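Vv2_1132 (Vibrio vulnificus CMCP6, PDB 5Y9S) is a LysR-type transcriptional regulator that probably binds promoter DNA through its winged helix-turn-helix domain and senses an effector through its regulatory domain. Local coordinates at residues R102-H107 / D152-Y157; L172-I177 / L282-T287; W13-L18 / N78-V83. All blocks are in the same frame, centred on the assembly; numbering follows the deposited sequence.

Contact 1. Residues R102-H107 / D152-Y157; sequences RIVCLH and DLLFTY
Arg-102 and Asp-152 close one end of a pair of parallel strands. The arginine meets the carboxylate side-on: Arg-102 NE gives Asp-152 OD1 a nearly straight bond of 3.0 Å in the guanidinium plane, while NH1 reaches OD2. Its chain bends at chi3 (-33°), which swings the guanidinium round onto the acid. OD1 also accepts from the backbone N of Arg-102 and is paired with Arg-291, which probably compensates this buried negative charge. Beyond it the backbone bond from Val-104 N to Leu-153 O is firm at 2.9 Å. On the sheet face turned to helix 292-300, CG2 of Ile-103 rests against the ring edge of Phe-155, 3.7 Å from CD1. The face turned to helix 139-147 carries Val-104, whose CG1 lies 3.7 Å from Leu-154 CD1; branched and aliphatic residues suit a layer covered by helices on both faces. Pairing begins to slacken at Phe-155 N to Val-104 O, 3.2 Å, and farther on the partly exposed Leu-106 meets Thr-156 by a single branch, CD1 to OG1 at 3.9 Å. Strand 100-105 pairs also with strand 129-134, giving the parallel core of the three-layer α/β subdomain typical of the periplasmic-binding-protein fold.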
loop_
_atom_site.group_PDB
_atom_site.type_symbol
_atom_site.label_atom_id
_atom_site.label_comp_id
_atom_site.label_asym_id
_atom_site.label_seq_id
_atom_site.Cartn_x
_atom_site.Cartn_y
_atom_site.Cartn_z
ATOM N N ARG D 102 -34.004 2.970 3.181
ATOM C CA ARG D 102 -32.697 3.399 2.682
ATOM C C ARG D 102 -32.891 4.031 1.310
ATOM O O ARG D 102 -33.446 3.399 0.408
ATOM C CB ARG D 102 -31.726 2.219 2.604
ATOM C CG ARG D 102 -31.008 1.895 3.921
ATOM C CD ARG D 102 -30.647 0.402 4.054
ATOM N NE ARG D 102 -31.625 -0.486 3.415
ATOM C CZ ARG D 102 -31.374 -1.742 3.046
ATOM N NH1 ARG D 102 -32.324 -2.471 2.478
ATOM N NH2 ARG D 102 -30.163 -2.270 3.231
ATOM N N ILE D 103 -32.457 5.280 1.159
ATOM C CA ILE D 103 -32.713 6.057 -0.047
ATOM C C ILE D 103 -31.387 6.587 -0.564
ATOM O O ILE D 103 -30.587 7.123 0.210
ATOM C CB ILE D 103 -33.701 7.206 0.221
ATOM C CG1 ILE D 103 -35.069 6.638 0.635
ATOM C CG2 ILE D 103 -33.814 8.071 -0.999
ATOM C CD1 ILE D 103 -35.999 7.631 1.294
ATOM N N VAL D 104 -31.139 6.404 -1.857
ATOM C CA VAL D 104 -29.953 6.917 -2.532
ATOM C C VAL D 104 -30.417 7.827 -3.663
ATOM O O VAL D 104 -31.457 7.572 -4.282
ATOM C CB VAL D 104 -29.071 5.772 -3.079
ATOM C CG1 VAL D 104 -29.845 4.936 -4.083
ATOM C CG2 VAL D 104 -27.832 6.311 -3.742
ATOM N N CYS D 105 -29.660 8.891 -3.919
ATOM C CA CYS D 105 -29.974 9.833 -4.989
ATOM C C CYS D 105 -28.807 10.790 -5.158
ATOM O O CYS D 105 -27.829 10.760 -4.405
ATOM C CB CYS D 105 -31.240 10.629 -4.701
ATOM S SG CYS D 105 -31.132 11.530 -3.133
ATOM N N LEU D 106 -28.940 11.659 -6.152
ATOM C CA LEU D 106 -27.966 12.711 -6.358
ATOM C C LEU D 106 -28.103 13.758 -5.261
ATOM O O LEU D 106 -29.154 13.885 -4.620
ATOM C CB LEU D 106 -28.151 13.356 -7.731
ATOM C CG LEU D 106 -27.823 12.426 -8.899
ATOM C CD1 LEU D 106 -29.058 11.579 -9.319
ATOM C CD2 LEU D 106 -27.241 13.227 -10.054
ATOM N N HIS D 107 -27.021 14.526 -5.071
ATOM C CA HIS D 107 -26.978 15.536 -4.015
ATOM C C HIS D 107 -28.110 16.541 -4.149
ATOM O O HIS D 107 -28.741 16.911 -3.149
ATOM C CB HIS D 107 -25.642 16.275 -4.043
ATOM C CG HIS D 107 -24.526 15.533 -3.384
ATOM N ND1 HIS D 107 -24.000 14.369 -3.899
ATOM C CD2 HIS D 107 -23.836 15.789 -2.247
ATOM C CE1 HIS D 107 -23.027 13.943 -3.113
ATOM N NE2 HIS D 107 -22.907 14.788 -2.102
ATOM N N ASP D 152 -32.869 0.700 -0.634
ATOM C CA ASP D 152 -34.277 0.409 -0.892
ATOM C C ASP D 152 -34.882 1.212 -2.032
ATOM O O ASP D 152 -35.689 0.670 -2.795
ATOM C CB ASP D 152 -35.092 0.658 0.375
ATOM C CG ASP D 152 -34.575 -0.147 1.547
ATOM O OD1 ASP D 152 -34.411 0.427 2.641
ATOM O OD2 ASP D 152 -34.320 -1.357 1.360
ATOM N N LEU D 153 -34.544 2.495 -2.153
ATOM C CA LEU D 153 -35.115 3.338 -3.194
ATOM C C LEU D 153 -34.030 4.199 -3.815
ATOM O O LEU D 153 -33.062 4.586 -3.159
ATOM C CB LEU D 153 -36.236 4.243 -2.678
ATOM C CG LEU D 153 -37.432 3.555 -2.018
ATOM C CD1 LEU D 153 -38.221 4.557 -1.190
ATOM C CD2 LEU D 153 -38.309 2.918 -3.075
ATOM N N LEU D 154 -34.213 4.494 -5.092
ATOM C CA LEU D 154 -33.323 5.376 -5.823
ATOM C C LEU D 154 -34.178 6.421 -6.524
ATOM O O LEU D 154 -35.110 6.074 -7.254
ATOM C CB LEU D 154 -32.476 4.580 -6.819
ATOM C CG LEU D 154 -31.868 5.391 -7.953
ATOM C CD1 LEU D 154 -30.610 6.147 -7.482
ATOM C CD2 LEU D 154 -31.570 4.506 -9.154
ATOM N N PHE D 155 -33.898 7.691 -6.272
ATOM C CA PHE D 155 -34.543 8.790 -6.984
ATOM C C PHE D 155 -33.562 9.343 -8.002
ATOM O O PHE D 155 -32.384 9.531 -7.683
ATOM C CB PHE D 155 -34.975 9.881 -6.014
ATOM C CG PHE D 155 -36.113 9.484 -5.150
ATOM C CD1 PHE D 155 -35.893 8.755 -3.994
ATOM C CD2 PHE D 155 -37.408 9.823 -5.493
ATOM C CE1 PHE D 155 -36.947 8.370 -3.192
ATOM C CE2 PHE D 155 -38.471 9.443 -4.699
ATOM C CZ PHE D 155 -38.247 8.713 -3.549
ATOM N N THR D 156 -34.034 9.585 -9.224
ATOM C CA THR D 156 -33.126 10.026 -10.279
ATOM C C THR D 156 -33.911 10.690 -11.401
ATOM O O THR D 156 -35.121 10.500 -11.540
ATOM C CB THR D 156 -32.309 8.851 -10.833
ATOM O OG1 THR D 156 -31.244 9.340 -11.662
ATOM C CG2 THR D 156 -33.209 7.924 -11.641
ATOM N N TYR D 157 -33.199 11.492 -12.187
ATOM C CA TYR D 157 -33.716 12.016 -13.447
ATOM C C TYR D 157 -33.631 10.936 -14.524
ATOM O O TYR D 157 -32.724 10.096 -14.510
ATOM C CB TYR D 157 -32.923 13.253 -13.890
ATOM C CG TYR D 157 -32.974 14.467 -12.964
ATOM C CD1 TYR D 157 -34.150 15.187 -12.799
ATOM C CD2 TYR D 157 -31.840 14.894 -12.272
ATOM C CE1 TYR D 157 -34.214 16.288 -11.967
ATOM C CE2 TYR D 157 -31.887 16.003 -11.431
ATOM C CZ TYR D 157 -33.089 16.692 -11.284
ATOM O OH TYR D 157 -33.179 17.791 -10.464
#

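Contact 2. Residues L172-I177 / L282-T287; sequences LEKCVI and LCYRST
Strands 172-177 and 282-286 run antiparallel at 157°, with Glu-173/Arg-285 and Cys-175/Cys-283 as hydrogen-bonded pairs, each exchanging two backbone bonds; Glu-173 N to Arg-285 O measures 2.8 Å. Above the first pair the side chains of Glu-173 and Arg-285 travel side by side. The glutamate is extended, its CG anti to the backbone N (chi1 -171°), and it delivers OE2 to the edge of the guanidinium. There OE2 of Glu-173 takes both NE and NH2 of Arg-285, each at 3.1 Å, from the same face of the carboxylate, whose plane is turned 47° from that of the guanidinium. NH1 of Arg-285 turns to Asp-295, and Trp-298 makes a cation-pi contact with the same group. Cys-175 and Cys-283 share this side, small residues that pack against Trp-298; their SG atoms stand 5.1 Å apart and form no disulfide. CB of Cys-283 is met by Ile-177 CG1 at 3.6 Å. On the other side Lys-174 runs along Tyr-284, its CB 3.3 Å from CE1 and its CD beside OH at 3.7 Å, so the aliphatic part of the lysine lies against the ring while the ammonium leads away from it, as suits an exposed position. Val-176 and Leu-282 continue that side, CG2 to CD2 at 3.8 Å. One carboxylate oxygen gripped twice, with the arginine held again by an acid and an aromatic ring, probably restricts the rotation of the guanidinium and favours an ionised glutamate.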
loop_
_atom_site.group_PDB
_atom_site.type_symbol
_atom_site.label_atom_id
_atom_site.label_comp_id
_atom_site.label_asym_id
_atom_site.label_seq_id
_atom_site.Cartn_x
_atom_site.Cartn_y
_atom_site.Cartn_z
ATOM N N LEU D 172 -35.915 -4.463 -11.530
ATOM C CA LEU D 172 -36.282 -3.176 -10.961
ATOM C C LEU D 172 -37.668 -2.760 -11.421
ATOM O O LEU D 172 -38.084 -3.059 -12.548
ATOM C CB LEU D 172 -35.292 -2.074 -11.357
ATOM C CG LEU D 172 -33.824 -2.431 -11.178
ATOM C CD1 LEU D 172 -32.913 -1.336 -11.722
ATOM C CD2 LEU D 172 -33.554 -2.689 -9.714
ATOM N N GLU D 173 -38.371 -2.052 -10.541
ATOM C CA GLU D 173 -39.582 -1.338 -10.908
ATOM C C GLU D 173 -39.330 0.167 -10.840
ATOM O O GLU D 173 -38.557 0.648 -10.008
ATOM C CB GLU D 173 -40.750 -1.707 -10.003
ATOM C CG GLU D 173 -42.092 -1.157 -10.478
ATOM C CD GLU D 173 -43.199 -1.389 -9.475
ATOM O OE1 GLU D 173 -44.294 -0.827 -9.672
ATOM O OE2 GLU D 173 -42.975 -2.129 -8.493
ATOM N N LYS D 174 -39.989 0.907 -11.728
ATOM C CA LYS D 174 -39.794 2.343 -11.826
ATOM C C LYS D 174 -41.143 3.036 -11.887
ATOM O O LYS D 174 -42.100 2.513 -12.462
ATOM C CB LYS D 174 -38.944 2.718 -13.043
ATOM C CG LYS D 174 -39.697 2.975 -14.341
ATOM C CD LYS D 174 -38.740 3.431 -15.441
ATOM C CE LYS D 174 -39.496 3.762 -16.718
ATOM N NZ LYS D 174 -40.372 2.630 -17.185
ATOM N N CYS D 175 -41.215 4.197 -11.252
ATOM C CA CYS D 175 -42.411 5.018 -11.258
ATOM C C CYS D 175 -41.986 6.471 -11.397
ATOM O O CYS D 175 -40.828 6.828 -11.162
ATOM C CB CYS D 175 -43.258 4.816 -9.998
ATOM S SG CYS D 175 -42.811 5.886 -8.616
ATOM N N VAL D 176 -42.944 7.294 -11.805
ATOM C CA VAL D 176 -42.718 8.697 -12.103
ATOM C C VAL D 176 -43.135 9.490 -10.875
ATOM O O VAL D 176 -44.306 9.466 -10.481
ATOM C CB VAL D 176 -43.511 9.131 -13.348
ATOM C CG1 VAL D 176 -43.356 10.635 -13.612
ATOM C CG2 VAL D 176 -43.079 8.305 -14.560
ATOM N N ILE D 177 -42.173 10.181 -10.260
ATOM C CA ILE D 177 -42.466 10.999 -9.088
ATOM C C ILE D 177 -43.053 12.332 -9.508
ATOM O O ILE D 177 -44.022 12.818 -8.914
ATOM C CB ILE D 177 -41.192 11.207 -8.250
ATOM C CG1 ILE D 177 -40.752 9.900 -7.611
ATOM C CG2 ILE D 177 -41.427 12.290 -7.206
ATOM C CD1 ILE D 177 -41.866 9.197 -6.913
ATOM N N LEU D 282 -37.726 10.093 -11.475
ATOM C CA LEU D 282 -38.159 8.716 -11.322
ATOM C C LEU D 282 -37.770 8.200 -9.950
ATOM O O LEU D 282 -36.782 8.646 -9.361
ATOM C CB LEU D 282 -37.538 7.828 -12.406
ATOM C CG LEU D 282 -37.825 8.405 -13.791
ATOM C CD1 LEU D 282 -37.133 7.633 -14.891
ATOM C CD2 LEU D 282 -39.327 8.438 -13.993
ATOM N N CYS D 283 -38.571 7.271 -9.440
ATOM C CA CYS D 283 -38.194 6.477 -8.283
ATOM C C CYS D 283 -38.141 5.015 -8.703
ATOM O O CYS D 283 -39.115 4.490 -9.252
ATOM C CB CYS D 283 -39.167 6.678 -7.125
ATOM S SG CYS D 283 -38.631 5.786 -5.649
ATOM N N TYR D 284 -37.003 4.371 -8.452
ATOM C CA TYR D 284 -36.751 2.971 -8.758
ATOM C C TYR D 284 -36.732 2.132 -7.491
ATOM O O TYR D 284 -36.292 2.596 -6.432
ATOM C CB TYR D 284 -35.403 2.785 -9.442
ATOM C CG TYR D 284 -35.368 3.181 -10.879
ATOM C CD1 TYR D 284 -35.690 2.270 -11.869
ATOM C CD2 TYR D 284 -34.957 4.453 -11.254
ATOM C CE1 TYR D 284 -35.629 2.621 -13.199
ATOM C CE2 TYR D 284 -34.894 4.812 -12.582
ATOM C CZ TYR D 284 -35.239 3.896 -13.550
ATOM O OH TYR D 284 -35.187 4.250 -14.879
ATOM N N ARG D 285 -37.161 0.873 -7.618
ATOM C CA ARG D 285 -37.087 -0.071 -6.509
ATOM C C ARG D 285 -36.802 -1.471 -7.036
ATOM O O ARG D 285 -36.891 -1.739 -8.235
ATOM C CB ARG D 285 -38.368 -0.047 -5.677
ATOM C CG ARG D 285 -39.469 -0.931 -6.219
ATOM C CD ARG D 285 -40.485 -1.292 -5.130
ATOM N NE ARG D 285 -41.812 -1.518 -5.698
ATOM C CZ ARG D 285 -42.939 -1.565 -4.993
ATOM N NH1 ARG D 285 -42.922 -1.410 -3.673
ATOM N NH2 ARG D 285 -44.090 -1.764 -5.617
ATOM N N SER D 286 -36.443 -2.370 -6.119
ATOM C CA SER D 286 -36.186 -3.761 -6.459
ATOM C C SER D 286 -37.479 -4.557 -6.472
ATOM O O SER D 286 -38.315 -4.422 -5.573
ATOM C CB SER D 286 -35.224 -4.414 -5.467
ATOM O OG SER D 286 -35.014 -5.768 -5.831
ATOM N N THR D 287 -37.622 -5.422 -7.481
ATOM C CA THR D 287 -38.804 -6.277 -7.548
ATOM C C THR D 287 -38.782 -7.361 -6.472
ATOM O O THR D 287 -39.845 -7.754 -5.980
ATOM C CB THR D 287 -38.929 -6.896 -8.939
ATOM O OG1 THR D 287 -37.709 -7.565 -9.269
ATOM C CG2 THR D 287 -39.196 -5.813 -9.988
#

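Contact 3. Residues W13-L18 / N78-V83; sequences WLEDFL and NLLNQV
Leu-80 of the long helix 67-90 lies against Leu-14, Glu-15 and Leu-18 of helix 11-22 and bridges the two helices; the axes of segments 13-18 and 78-83 come within 10.1 Å and make an angle of 130°. Its CB and CG carry the fork across without themselves touching segment 13-18. At chi1 -133°, away from a staggered position, the fork opens over three residues of the facing helix. CD1 of Leu-80 sits 3.7 Å from Leu-14 CB and equally close to CG of Glu-15. CD2 of Leu-80 meets Leu-18 CD1 tip to tip at 3.8 Å and leans on the same Glu-15 CG at 3.9 Å. Glutamate suits this border, since its methylene lies against the leucine while its carboxylate, extended beyond CG, makes a long, weak ion pair with Arg-33. Deeper in, Leu-14 crosses Leu-79 at about a right angle, its CD1 3.7 Å from Leu-79 CB. Aliphatic side chains thus make an apolar seam with no hydrogen bond between the two segments, which Ala-76 and Phe-11 extend. Leu-79 also packs on Phe-11 of the third subunit, so the seam adjoins a subunit interface. Packing of the first helix of a winged helix-turn-helix domain against a long linker helix is characteristic of LysR-type regulators.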
loop_
_atom_site.group_PDB
_atom_site.type_symbol
_atom_site.label_atom_id
_atom_site.label_comp_id
_atom_site.label_asym_id
_atom_site.label_seq_id
_atom_site.Cartn_x
_atom_site.Cartn_y
_atom_site.Cartn_z
ATOM N N TRP D 13 -0.911 1.979 17.529
ATOM C CA TRP D 13 0.331 2.769 17.550
ATOM C C TRP D 13 0.395 3.744 16.373
ATOM O O TRP D 13 0.918 4.863 16.498
ATOM C CB TRP D 13 1.550 1.838 17.474
ATOM C CG TRP D 13 1.757 0.964 18.674
ATOM C CD1 TRP D 13 1.150 1.084 19.899
ATOM C CD2 TRP D 13 2.636 -0.177 18.769
ATOM N NE1 TRP D 13 1.613 0.103 20.742
ATOM C CE2 TRP D 13 2.518 -0.686 20.075
ATOM C CE3 TRP D 13 3.500 -0.809 17.878
ATOM C CZ2 TRP D 13 3.229 -1.795 20.509
ATOM C CZ3 TRP D 13 4.208 -1.911 18.306
ATOM C CH2 TRP D 13 4.080 -2.387 19.620
ATOM N N LEU D 14 -0.134 3.334 15.224
ATOM C CA LEU D 14 -0.032 4.162 14.029
ATOM C C LEU D 14 -0.811 5.453 14.192
ATOM O O LEU D 14 -0.266 6.546 14.009
ATOM C CB LEU D 14 -0.529 3.382 12.821
ATOM C CG LEU D 14 0.166 2.045 12.643
ATOM C CD1 LEU D 14 -0.432 1.318 11.462
ATOM C CD2 LEU D 14 1.639 2.253 12.444
ATOM N N GLU D 15 -2.090 5.359 14.538
ATOM C CA GLU D 15 -2.838 6.591 14.791
ATOM C C GLU D 15 -2.288 7.306 16.011
ATOM O O GLU D 15 -2.246 8.541 16.033
ATOM C CB GLU D 15 -4.337 6.303 14.959
ATOM C CG GLU D 15 -4.829 5.071 14.188
ATOM C CD GLU D 15 -6.320 4.763 14.401
ATOM O OE1 GLU D 15 -7.139 5.701 14.251
ATOM O OE2 GLU D 15 -6.674 3.593 14.720
ATOM N N ASP D 16 -1.836 6.556 17.022
ATOM C CA ASP D 16 -1.112 7.185 18.135
ATOM C C ASP D 16 0.002 8.058 17.598
ATOM O O ASP D 16 0.107 9.241 17.935
ATOM C CB ASP D 16 -0.520 6.130 19.071
ATOM C CG ASP D 16 -1.569 5.440 19.905
ATOM O OD1 ASP D 16 -2.701 5.949 19.937
ATOM O OD2 ASP D 16 -1.280 4.383 20.515
ATOM N N PHE D 17 0.814 7.485 16.710
ATOM C CA PHE D 17 1.926 8.221 16.129
ATOM C C PHE D 17 1.434 9.464 15.385
ATOM O O PHE D 17 1.886 10.578 15.661
ATOM C CB PHE D 17 2.730 7.309 15.211
ATOM C CG PHE D 17 3.684 8.058 14.336
ATOM C CD1 PHE D 17 4.956 8.382 14.785
ATOM C CD2 PHE D 17 3.302 8.456 13.057
ATOM C CE1 PHE D 17 5.836 9.088 13.973
ATOM C CE2 PHE D 17 4.169 9.178 12.251
ATOM C CZ PHE D 17 5.448 9.485 12.710
ATOM N N LEU D 18 0.530 9.285 14.413
ATOM C CA LEU D 18 -0.002 10.428 13.667
ATOM C C LEU D 18 -0.543 11.500 14.613
ATOM O O LEU D 18 -0.231 12.695 14.478
ATOM C CB LEU D 18 -1.106 9.962 12.726
ATOM C CG LEU D 18 -0.699 9.019 11.575
ATOM C CD1 LEU D 18 -1.691 9.064 10.438
ATOM C CD2 LEU D 18 0.664 9.348 11.031
ATOM N N ASN D 78 0.461 4.520 5.040
ATOM C CA ASN D 78 0.131 3.432 4.114
ATOM C C ASN D 78 -0.539 2.276 4.860
ATOM O O ASN D 78 -1.578 1.766 4.437
ATOM C CB ASN D 78 1.393 2.980 3.372
ATOM C CG ASN D 78 1.949 4.080 2.443
ATOM O OD1 ASN D 78 1.190 4.808 1.808
ATOM N ND2 ASN D 78 3.275 4.183 2.353
ATOM N N LEU D 79 0.004 1.906 6.021
ATOM C CA LEU D 79 -0.567 0.787 6.775
ATOM C C LEU D 79 -1.970 1.115 7.244
ATOM O O LEU D 79 -2.902 0.316 7.074
ATOM C CB LEU D 79 0.313 0.467 7.975
ATOM C CG LEU D 79 1.029 -0.866 7.975
ATOM C CD1 LEU D 79 1.632 -1.071 9.352
ATOM C CD2 LEU D 79 0.051 -1.957 7.677
ATOM N N LEU D 80 -2.131 2.295 7.851
ATOM C CA LEU D 80 -3.453 2.764 8.230
ATOM C C LEU D 80 -4.403 2.679 7.050
ATOM O O LEU D 80 -5.464 2.047 7.131
ATOM C CB LEU D 80 -3.355 4.194 8.744
ATOM C CG LEU D 80 -4.084 4.488 10.046
ATOM C CD1 LEU D 80 -3.837 3.389 11.064
ATOM C CD2 LEU D 80 -3.554 5.801 10.564
ATOM N N ASN D 81 -4.006 3.274 5.918
ATOM C CA ASN D 81 -4.859 3.263 4.729
ATOM C C ASN D 81 -5.105 1.838 4.232
ATOM O O ASN D 81 -6.238 1.471 3.886
ATOM C CB ASN D 81 -4.230 4.116 3.627
ATOM C CG ASN D 81 -4.959 3.979 2.307
ATOM O OD1 ASN D 81 -6.080 4.478 2.154
ATOM N ND2 ASN D 81 -4.335 3.288 1.345
ATOM N N GLN D 82 -4.067 1.002 4.226
ATOM C CA GLN D 82 -4.263 -0.359 3.747
ATOM C C GLN D 82 -5.150 -1.169 4.685
ATOM O O GLN D 82 -5.824 -2.114 4.248
ATOM C CB GLN D 82 -2.924 -1.038 3.558
ATOM C CG GLN D 82 -3.002 -2.350 2.796
ATOM C CD GLN D 82 -3.646 -2.228 1.414
ATOM O OE1 GLN D 82 -3.156 -1.502 0.538
ATOM N NE2 GLN D 82 -4.750 -2.951 1.217
ATOM N N VAL D 83 -5.174 -0.830 5.970
ATOM C CA VAL D 83 -6.051 -1.558 6.878
ATOM C C VAL D 83 -7.492 -1.115 6.686
ATOM O O VAL D 83 -8.402 -1.952 6.578
ATOM C CB VAL D 83 -5.585 -1.385 8.330
ATOM C CG1 VAL D 83 -6.702 -1.747 9.272
ATOM C CG2 VAL D 83 -4.337 -2.244 8.561
#

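In the fold
Along the chain the contacts come in series: contact 3 closes first, then contact 1, then contact 2. Helix 67-90, which carries one side of contact 3, is followed in the chain by strand 100-105 of contact 1. Contacts 1 and 2 belong to one sheet, with centres about 10 Å apart; strands 153-157 and 277-286 are neighbours in it, and Phe-155 packs on Cys-283. Contact 3 lies apart, where the helix-turn-helix part meets the linker helix, its centre about 34 Å from that of contact 1 and 43 Å from that of contact 2. An effector signal, if there is one, would have to cross this distance, perhaps by way of the linker helix or contacts between subunits.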